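Local coordinates for LDL receptor adaptor protein (Rattus norvegicus, PDB 3SO6), which acts as a clathrin-associated sorting adapter for LDL receptor endocytosis, its phosphotyrosine-binding (PTB) domain engaging the NPXY internalization motif of the receptor tail, at residues G12-E17 with A26-R31; V86-A91 with L99-F104. All blocks are in the same frame, centred on the assembly; numbering follows the deposited sequence.

Contact 1: G12-E17 with A26-R31; sequences GMTLVE and AAAVKR
The guanidinium of Arg31 lies with one face over its own helix, above Ala28 CA, while its edge is turned to the strand and meets Thr14 OG1, Leu15 O and Val16 CG1. Arg31 NE donates to Thr14 OG1 at 3.0 Å in an almost straight bond (171°) that lies in the guanidinium plane. The second donor, Arg31 NH2, reaches Leu15 O at the same length of 3.0 Å, but more bent and tilted from the guanidinium plane. Two bonds from different nitrogens fix the rotation of the group, and the arginine chain bends at chi3 to bring it back along the helix. Segment 12-17 belongs to the first strand of the PTB domain's antiparallel sheet, and segment 26-31 to helix 22-38, which packs on that sheet; the segment axes approach to 8.1 Å at 140°. Beneath the polar pair the packing is apolar and close. Thr14 carries OG1 opposite its backbone N (chi1 -169°), which leaves CG2 to press on Ala28 CB at 3.4 Å, tighter than usual van der Waals contact. Replacing Thr14 with valine would probably leave Arg31 NE without its acceptor and the guanidinium freer to turn about its remaining bond to Leu15 O. Val16 CG1 adds a looser contact with Ala28 CB at 3.8 Å, and Ala28 in turn touches Cys101 of the neighbouring strand.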
ATOM      1  N   GLY A  12       0.124 -11.022   0.557  1.00 12.83           N
ATOM      2  CA  GLY A  12      -0.860 -11.244   1.587  1.00 13.01           C
ATOM      3  C   GLY A  12      -0.917 -10.072   2.570  1.00 10.05           C
ATOM      4  O   GLY A  12      -0.345  -8.991   2.328  1.00 11.09           O
ATOM      5  N   MET A  13      -1.635 -10.323   3.650  1.00 12.72           N
ATOM      6  CA  MET A  13      -1.882  -9.289   4.662  1.00 13.73           C
ATOM      7  C   MET A  13      -1.726  -9.857   6.046  1.00 11.66           C
ATOM      8  O   MET A  13      -1.865 -11.065   6.276  1.00 15.50           O
ATOM      9  CB  MET A  13      -3.277  -8.673   4.472  1.00 15.76           C
ATOM     10  CG  MET A  13      -4.449  -9.613   4.600  1.00 24.03           C
ATOM     11  SD  MET A  13      -5.862  -8.583   5.363  1.00 39.89           S
ATOM     12  CE  MET A  13      -4.724  -8.396   6.882  1.00 19.25           C
ATOM     13  N   THR A  14      -1.464  -8.949   6.953  1.00 12.90           N
ATOM     14  CA  THR A  14      -1.505  -9.252   8.387  1.00 12.48           C
ATOM     15  C   THR A  14      -2.004  -8.045   9.135  1.00 12.33           C
ATOM     16  O   THR A  14      -1.805  -6.905   8.684  1.00 14.36           O
ATOM     17  CB  THR A  14      -0.071  -9.670   8.835  1.00 14.68           C
ATOM     18  OG1 THR A  14      -0.150 -10.220  10.153  1.00 17.56           O
ATOM     19  CG2 THR A  14       0.888  -8.495   8.796  1.00 14.49           C
ATOM     20  N   LEU A  15      -2.627  -8.213  10.282  1.00 14.78           N
ATOM     21  CA  LEU A  15      -3.069  -7.064  11.132  1.00 14.86           C
ATOM     22  C   LEU A  15      -1.860  -6.435  11.819  1.00 14.32           C
ATOM     23  O   LEU A  15      -0.844  -7.110  12.132  1.00 17.52           O
ATOM     24  CB  LEU A  15      -4.122  -7.511  12.188  1.00 17.47           C
ATOM     25  CG  LEU A  15      -5.483  -7.847  11.507  1.00 22.15           C
ATOM     26  CD1 LEU A  15      -6.610  -8.096  12.501  1.00 20.35           C
ATOM     27  CD2 LEU A  15      -6.017  -6.840  10.541  1.00 23.67           C
ATOM     28  N   VAL A  16      -1.920  -5.136  12.050  1.00 13.40           N
ATOM     29  CA  VAL A  16      -0.914  -4.440  12.839  1.00 14.51           C
ATOM     30  C   VAL A  16      -1.638  -3.679  13.945  1.00 12.15           C
ATOM     31  O   VAL A  16      -2.827  -3.337  13.805  1.00 14.59           O
ATOM     32  CB  VAL A  16      -0.060  -3.474  11.970  1.00 13.72           C
ATOM     33  CG1 VAL A  16       0.815  -4.309  10.982  1.00 15.44           C
ATOM     34  CG2 VAL A  16      -0.913  -2.445  11.221  1.00 15.84           C
ATOM     35  N   GLU A  17      -0.910  -3.340  14.994  1.00 14.58           N
ATOM     36  CA  GLU A  17      -1.643  -2.739  16.116  0.50 15.48           C
ATOM     37  C   GLU A  17      -1.615  -1.212  16.169  1.00 15.63           C
ATOM     38  O   GLU A  17      -2.422  -0.632  16.939  1.00 16.52           O
ATOM     39  CB  GLU A  17      -1.237  -3.375  17.465  0.50 16.22           C
ATOM     40  CG  GLU A  17      -1.579  -4.908  17.558  0.50 20.63           C
ATOM     41  CD  GLU A  17      -3.070  -5.235  17.278  0.50 27.16           C
ATOM     42  OE1 GLU A  17      -3.946  -4.756  18.031  0.50 27.63           O
ATOM     43  OE2 GLU A  17      -3.359  -5.991  16.303  0.50 31.74           O
ATOM     44  N   ALA A  26       8.042  -3.493   9.263  1.00  9.94           N
ATOM     45  CA  ALA A  26       9.093  -4.501   9.111  1.00 10.21           C
ATOM     46  C   ALA A  26       8.604  -5.836   9.633  1.00 10.63           C
ATOM     47  O   ALA A  26       8.826  -6.867   9.010  1.00 11.78           O
ATOM     48  CB  ALA A  26      10.381  -4.083   9.802  1.00 11.85           C
ATOM     49  N   ALA A  27       7.975  -5.848  10.828  1.00 10.85           N
ATOM     50  CA  ALA A  27       7.529  -7.124  11.396  1.00 11.15           C
ATOM     51  C   ALA A  27       6.403  -7.706  10.609  1.00 10.00           C
ATOM     52  O   ALA A  27       6.312  -8.926  10.413  1.00 11.38           O
ATOM     53  CB  ALA A  27       7.156  -6.951  12.863  1.00 11.91           C
ATOM     54  N   ALA A  28       5.529  -6.857  10.063  1.00 10.59           N
ATOM     55  CA  ALA A  28       4.366  -7.332   9.302  1.00 10.58           C
ATOM     56  C   ALA A  28       4.886  -8.010   8.022  1.00 10.18           C
ATOM     57  O   ALA A  28       4.374  -9.051   7.639  1.00 11.16           O
ATOM     58  CB  ALA A  28       3.429  -6.210   8.922  1.00 11.66           C
ATOM     59  N   VAL A  29       5.788  -7.330   7.334  1.00  9.78           N
ATOM     60  CA  VAL A  29       6.297  -7.854   6.078  1.00  9.16           C
ATOM     61  C   VAL A  29       7.006  -9.181   6.388  1.00 10.35           C
ATOM     62  O   VAL A  29       6.870 -10.132   5.605  1.00 10.85           O
ATOM     63  CB  VAL A  29       7.255  -6.852   5.354  1.00  9.80           C
ATOM     64  CG1 VAL A  29       8.098  -7.571   4.221  1.00 10.81           C
ATOM     65  CG2 VAL A  29       6.450  -5.689   4.788  1.00 11.52           C
ATOM     66  N   LYS A  30       7.763  -9.292   7.497  1.00 10.57           N
ATOM     67  CA  LYS A  30       8.412 -10.552   7.802  1.00 12.13           C
ATOM     68  C   LYS A  30       7.367 -11.677   7.902  1.00 11.55           C
ATOM     69  O   LYS A  30       7.567 -12.786   7.380  1.00 12.73           O
ATOM     70  CB  LYS A  30       9.248 -10.388   9.130  1.00 14.22           C
ATOM     71  CG  LYS A  30       9.854 -11.659   9.691  1.00 19.48           C
ATOM     72  CD  LYS A  30      10.506 -11.472  11.121  1.00 26.38           C
ATOM     73  CE  LYS A  30      11.604 -12.520  11.464  1.00 32.26           C
ATOM     74  NZ  LYS A  30      12.836 -12.302  10.549  1.00 33.59           N
ATOM     75  N   ARG A  31       6.245 -11.411   8.583  1.00 12.00           N
ATOM     76  CA  ARG A  31       5.232 -12.412   8.778  1.00 13.17           C
ATOM     77  C   ARG A  31       4.591 -12.782   7.464  1.00 11.36           C
ATOM     78  O   ARG A  31       4.362 -13.997   7.199  1.00 12.54           O
ATOM     79  CB  ARG A  31       4.075 -11.817   9.661  1.00 15.87           C
ATOM     80  CG  ARG A  31       4.304 -11.666  11.136  1.00 21.48           C
ATOM     81  CD  ARG A  31       3.027 -11.456  11.937  1.00 22.74           C
ATOM     82  NE  ARG A  31       2.383 -10.145  11.733  1.00 20.30           N
ATOM     83  CZ  ARG A  31       2.776  -8.979  12.295  1.00 17.46           C
ATOM     84  NH1 ARG A  31       3.921  -8.872  12.937  1.00 20.61           N
ATOM     85  NH2 ARG A  31       2.049  -7.883  12.160  1.00 20.16           N
TER

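Contact 2: V86-A91 with L99-F104; sequences VFAYIA and LECHAF
Tyr89 and His102 face each other across a hydrogen-bonded antiparallel pair, their rings near parallel (planes at 19°) but slid so far apart that they barely overlap. What lies over one face of the tyrosine ring, toward its rim, is His102 CB, a CH-pi contact 4.1 Å from the ring centroid, while Tyr89 OH sits over one face of the imidazole, 3.6 Å from His102 CG. Tyr89 reaches this place because CG stands between its backbone N and carbonyl carbon (chi1 69°), which swings the ring across toward the partner strand. There Tyr89 CE2 also meets the edge of the Phe104 ring, 3.6 Å from Phe104 CE1. The side chains of Phe87 and Phe104, themselves a hydrogen-bonded pair, run side by side in the same direction, with Phe87 CD2 against Phe104 CD1.

These contacts sit on a beta hairpin of the PTB domain, strands 86-92 and 99-105, joined by paired backbone bonds at Phe87-Phe104, Tyr89-His102 and Ala91-Glu100. On the reverse face, which carries Ala88, Ile90, Cys101 and Ala103, the two alanine methyls touch, Ala88 CB at 4.0 Å from Ala103 CB, with Val29 of helix 22-38 above Ala88.

The imidazole is held at both nitrogens. His102 NE2 donates in its ring plane to Glu100 OE1 at 2.8 Å, meeting the oxygen from above the carboxylate plane, and His102 ND1 is hydrogen-bonded to Tyr10 OH on strand 4-16. The nearby carboxylate would probably polarise the ring. A water donates to Glu100 OE1 at 2.7 Å and also to Ala91 O, linking the carboxylate to the opposite strand. Farther out, Leu57 touches both Tyr89 and Phe104, and helix 109-131 packs against Phe87 through Val115, Thr116 and Val119.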
ATOM      1  N   VAL A  86      10.030  -5.881  -1.546  1.00 10.30           N
ATOM      2  CA  VAL A  86       8.589  -5.784  -1.098  1.00 10.40           C
ATOM      3  C   VAL A  86       8.185  -4.334  -0.881  1.00  8.92           C
ATOM      4  O   VAL A  86       8.911  -3.592  -0.216  1.00 10.38           O
ATOM      5  CB  VAL A  86       8.374  -6.613   0.200  1.00  9.51           C
ATOM      6  CG1 VAL A  86       6.967  -6.433   0.758  1.00 11.64           C
ATOM      7  CG2 VAL A  86       8.721  -8.111  -0.074  1.00 11.86           C
ATOM      8  N   PHE A  87       7.061  -4.010  -1.503  1.00  8.86           N
ATOM      9  CA  PHE A  87       6.346  -2.777  -1.189  1.00  9.04           C
ATOM     10  C   PHE A  87       5.147  -3.144  -0.289  1.00  8.01           C
ATOM     11  O   PHE A  87       4.462  -4.159  -0.572  1.00  9.58           O
ATOM     12  CB  PHE A  87       5.839  -2.176  -2.497  1.00 10.02           C
ATOM     13  CG  PHE A  87       4.740  -1.151  -2.240  1.00  9.40           C
ATOM     14  CD1 PHE A  87       5.040   0.115  -1.699  1.00  9.65           C
ATOM     15  CD2 PHE A  87       3.393  -1.466  -2.490  1.00 10.99           C
ATOM     16  CE1 PHE A  87       4.029   1.033  -1.404  1.00 11.76           C
ATOM     17  CE2 PHE A  87       2.396  -0.575  -2.112  1.00 12.80           C
ATOM     18  CZ  PHE A  87       2.697   0.667  -1.604  1.00 13.88           C
ATOM     19  N   ALA A  88       4.876  -2.339   0.731  1.00  7.83           N
ATOM     20  CA  ALA A  88       3.700  -2.617   1.550  1.00  8.56           C
ATOM     21  C   ALA A  88       3.049  -1.303   1.950  1.00  8.58           C
ATOM     22  O   ALA A  88       3.702  -0.223   2.066  1.00  9.45           O
ATOM     23  CB  ALA A  88       4.046  -3.490   2.793  1.00  9.26           C
ATOM     24  N   TYR A  89       1.769  -1.387   2.237  1.00 10.11           N
ATOM     25  CA  TYR A  89       1.064  -0.252   2.890  1.00 10.16           C
ATOM     26  C   TYR A  89       0.310  -0.683   4.088  1.00  9.71           C
ATOM     27  O   TYR A  89       0.009  -1.906   4.220  1.00 11.09           O
ATOM     28  CB  TYR A  89       0.194   0.525   1.880  1.00 12.08           C
ATOM     29  CG  TYR A  89      -1.010  -0.224   1.364  1.00 11.85           C
ATOM     30  CD1 TYR A  89      -2.177  -0.280   2.141  1.00 13.42           C
ATOM     31  CD2 TYR A  89      -0.969  -0.962   0.178  1.00 13.50           C
ATOM     32  CE1 TYR A  89      -3.271  -0.989   1.745  1.00 14.57           C
ATOM     33  CE2 TYR A  89      -2.135  -1.695  -0.283  1.00 14.54           C
ATOM     34  CZ  TYR A  89      -3.261  -1.678   0.541  1.00 14.43           C
ATOM     35  OH  TYR A  89      -4.366  -2.405   0.138  1.00 18.14           O
ATOM     36  N   ILE A  90       0.004   0.241   4.987  1.00 10.82           N
ATOM     37  CA  ILE A  90      -0.895  -0.056   6.122  1.00 10.56           C
ATOM     38  C   ILE A  90      -2.180   0.774   5.820  1.00 11.53           C
ATOM     39  O   ILE A  90      -2.068   1.998   5.526  1.00 11.76           O
ATOM     40  CB  ILE A  90      -0.281   0.316   7.461  1.00 11.86           C
ATOM     41  CG1 ILE A  90       1.000  -0.527   7.687  1.00 13.65           C
ATOM     42  CG2 ILE A  90      -1.247   0.071   8.587  1.00 14.51           C
ATOM     43  CD1 ILE A  90       1.827  -0.149   8.924  1.00 14.34           C
ATOM     44  N   ALA A  91      -3.366   0.166   6.001  1.00 12.43           N
ATOM     45  CA  ALA A  91      -4.576   0.926   5.880  1.00 12.76           C
ATOM     46  C   ALA A  91      -5.590   0.409   6.848  1.00 13.04           C
ATOM     47  O   ALA A  91      -5.671  -0.804   7.089  1.00 15.88           O
ATOM     48  CB  ALA A  91      -5.135   0.787   4.466  1.00 13.33           C
ATOM     49  N   LEU A  99      -6.505  -2.436  11.513  1.00 17.04           N
ATOM     50  CA  LEU A  99      -5.417  -1.895  10.680  1.00 14.94           C
ATOM     51  C   LEU A  99      -4.755  -3.066  10.003  1.00 15.59           C
ATOM     52  O   LEU A  99      -4.367  -4.033  10.679  1.00 17.04           O
ATOM     53  CB  LEU A  99      -4.411  -1.165  11.507  1.00 16.16           C
ATOM     54  CG  LEU A  99      -4.984  -0.061  12.428  1.00 15.54           C
ATOM     55  CD1 LEU A  99      -3.880   0.571  13.298  1.00 17.23           C
ATOM     56  CD2 LEU A  99      -5.894   0.970  11.674  1.00 18.86           C
ATOM     57  N   GLU A 100      -4.639  -2.993   8.673  1.00 15.62           N
ATOM     58  CA  GLU A 100      -4.112  -4.109   7.912  1.00 15.82           C
ATOM     59  C   GLU A 100      -2.842  -3.688   7.131  1.00 14.06           C
ATOM     60  O   GLU A 100      -2.861  -2.643   6.442  1.00 13.94           O
ATOM     61  CB  GLU A 100      -5.101  -4.590   6.827  1.00 17.83           C
ATOM     62  CG  GLU A 100      -6.546  -4.901   7.430  1.00 20.15           C
ATOM     63  CD  GLU A 100      -7.569  -5.175   6.329  1.00 22.36           C
ATOM     64  OE1 GLU A 100      -7.412  -4.680   5.158  1.00 23.36           O
ATOM     65  OE2 GLU A 100      -8.604  -5.800   6.624  1.00 25.63           O
ATOM     66  N   CYS A 101      -1.800  -4.535   7.140  1.00 12.42           N
ATOM     67  CA  CYS A 101      -0.656  -4.328   6.293  1.00 11.74           C
ATOM     68  C   CYS A 101      -0.805  -5.281   5.115  1.00 10.51           C
ATOM     69  O   CYS A 101      -0.934  -6.509   5.323  1.00 11.90           O
ATOM     70  CB  CYS A 101       0.648  -4.601   7.092  1.00 12.43           C
ATOM     71  SG  CYS A 101       2.108  -4.372   6.086  1.00 13.96           S
ATOM     72  N   HIS A 102      -0.748  -4.695   3.915  1.00 10.78           N
ATOM     73  CA  HIS A 102      -0.819  -5.461   2.686  1.00 10.95           C
ATOM     74  C   HIS A 102       0.514  -5.364   1.917  1.00 10.49           C
ATOM     75  O   HIS A 102       1.048  -4.257   1.735  1.00 11.71           O
ATOM     76  CB  HIS A 102      -1.923  -4.947   1.746  1.00 12.84           C
ATOM     77  CG  HIS A 102      -3.306  -5.127   2.301  1.00 13.08           C
ATOM     78  ND1 HIS A 102      -4.141  -6.155   1.923  1.00 17.01           N
ATOM     79  CD2 HIS A 102      -3.983  -4.418   3.246  1.00 17.87           C
ATOM     80  CE1 HIS A 102      -5.296  -6.040   2.560  1.00 16.10           C
ATOM     81  NE2 HIS A 102      -5.219  -5.022   3.404  1.00 18.62           N
ATOM     82  N   ALA A 103       1.111  -6.529   1.565  1.00  9.80           N
ATOM     83  CA  ALA A 103       2.435  -6.570   0.993  1.00  9.00           C
ATOM     84  C   ALA A 103       2.445  -7.154  -0.408  1.00  9.09           C
ATOM     85  O   ALA A 103       1.680  -8.089  -0.698  1.00 10.75           O
ATOM     86  CB  ALA A 103       3.396  -7.326   1.904  1.00 11.07           C
ATOM     87  N   PHE A 104       3.313  -6.572  -1.259  1.00  9.50           N
ATOM     88  CA  PHE A 104       3.392  -6.936  -2.643  1.00  9.98           C
ATOM     89  C   PHE A 104       4.837  -7.179  -3.013  1.00  9.23           C
ATOM     90  O   PHE A 104       5.758  -6.421  -2.635  1.00 10.68           O
ATOM     91  CB  PHE A 104       2.848  -5.773  -3.521  1.00  9.42           C
ATOM     92  CG  PHE A 104       1.434  -5.404  -3.152  1.00 11.39           C
ATOM     93  CD1 PHE A 104       1.166  -4.598  -2.049  1.00 12.81           C
ATOM     94  CD2 PHE A 104       0.331  -5.954  -3.906  1.00 11.54           C
ATOM     95  CE1 PHE A 104      -0.186  -4.332  -1.700  1.00 11.92           C
ATOM     96  CE2 PHE A 104      -0.989  -5.667  -3.536  1.00 14.04           C
ATOM     97  CZ  PHE A 104      -1.212  -4.881  -2.415  1.00 13.62           C
TER
HETATM   98  O   HOH W   1      -7.204  -1.976   4.852  1.00 23.14           O

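How the contacts relate
Contacts 1 and 2 follow one another along the chain and meet in one sheet, where strand 4-16 lies beside strand 99-105; their centres are about 7 Å apart. Probable backbone hydrogen bonds join them directly, from Cys101 N to Thr14 O at 2.8 Å and from Ala103 N to Gly12 O at 3.0 Å. Contact 1 places helix 22-38 against the sheet, and that helix also reaches contact 2 through Ile32 on Ala103 and Val29 on Val86. Contact 2 is the more central, about 5 Å from the chain centre against 12 Å. Its Leu99, which also touches Val16, packs on an aromatic side chain of the bound receptor peptide.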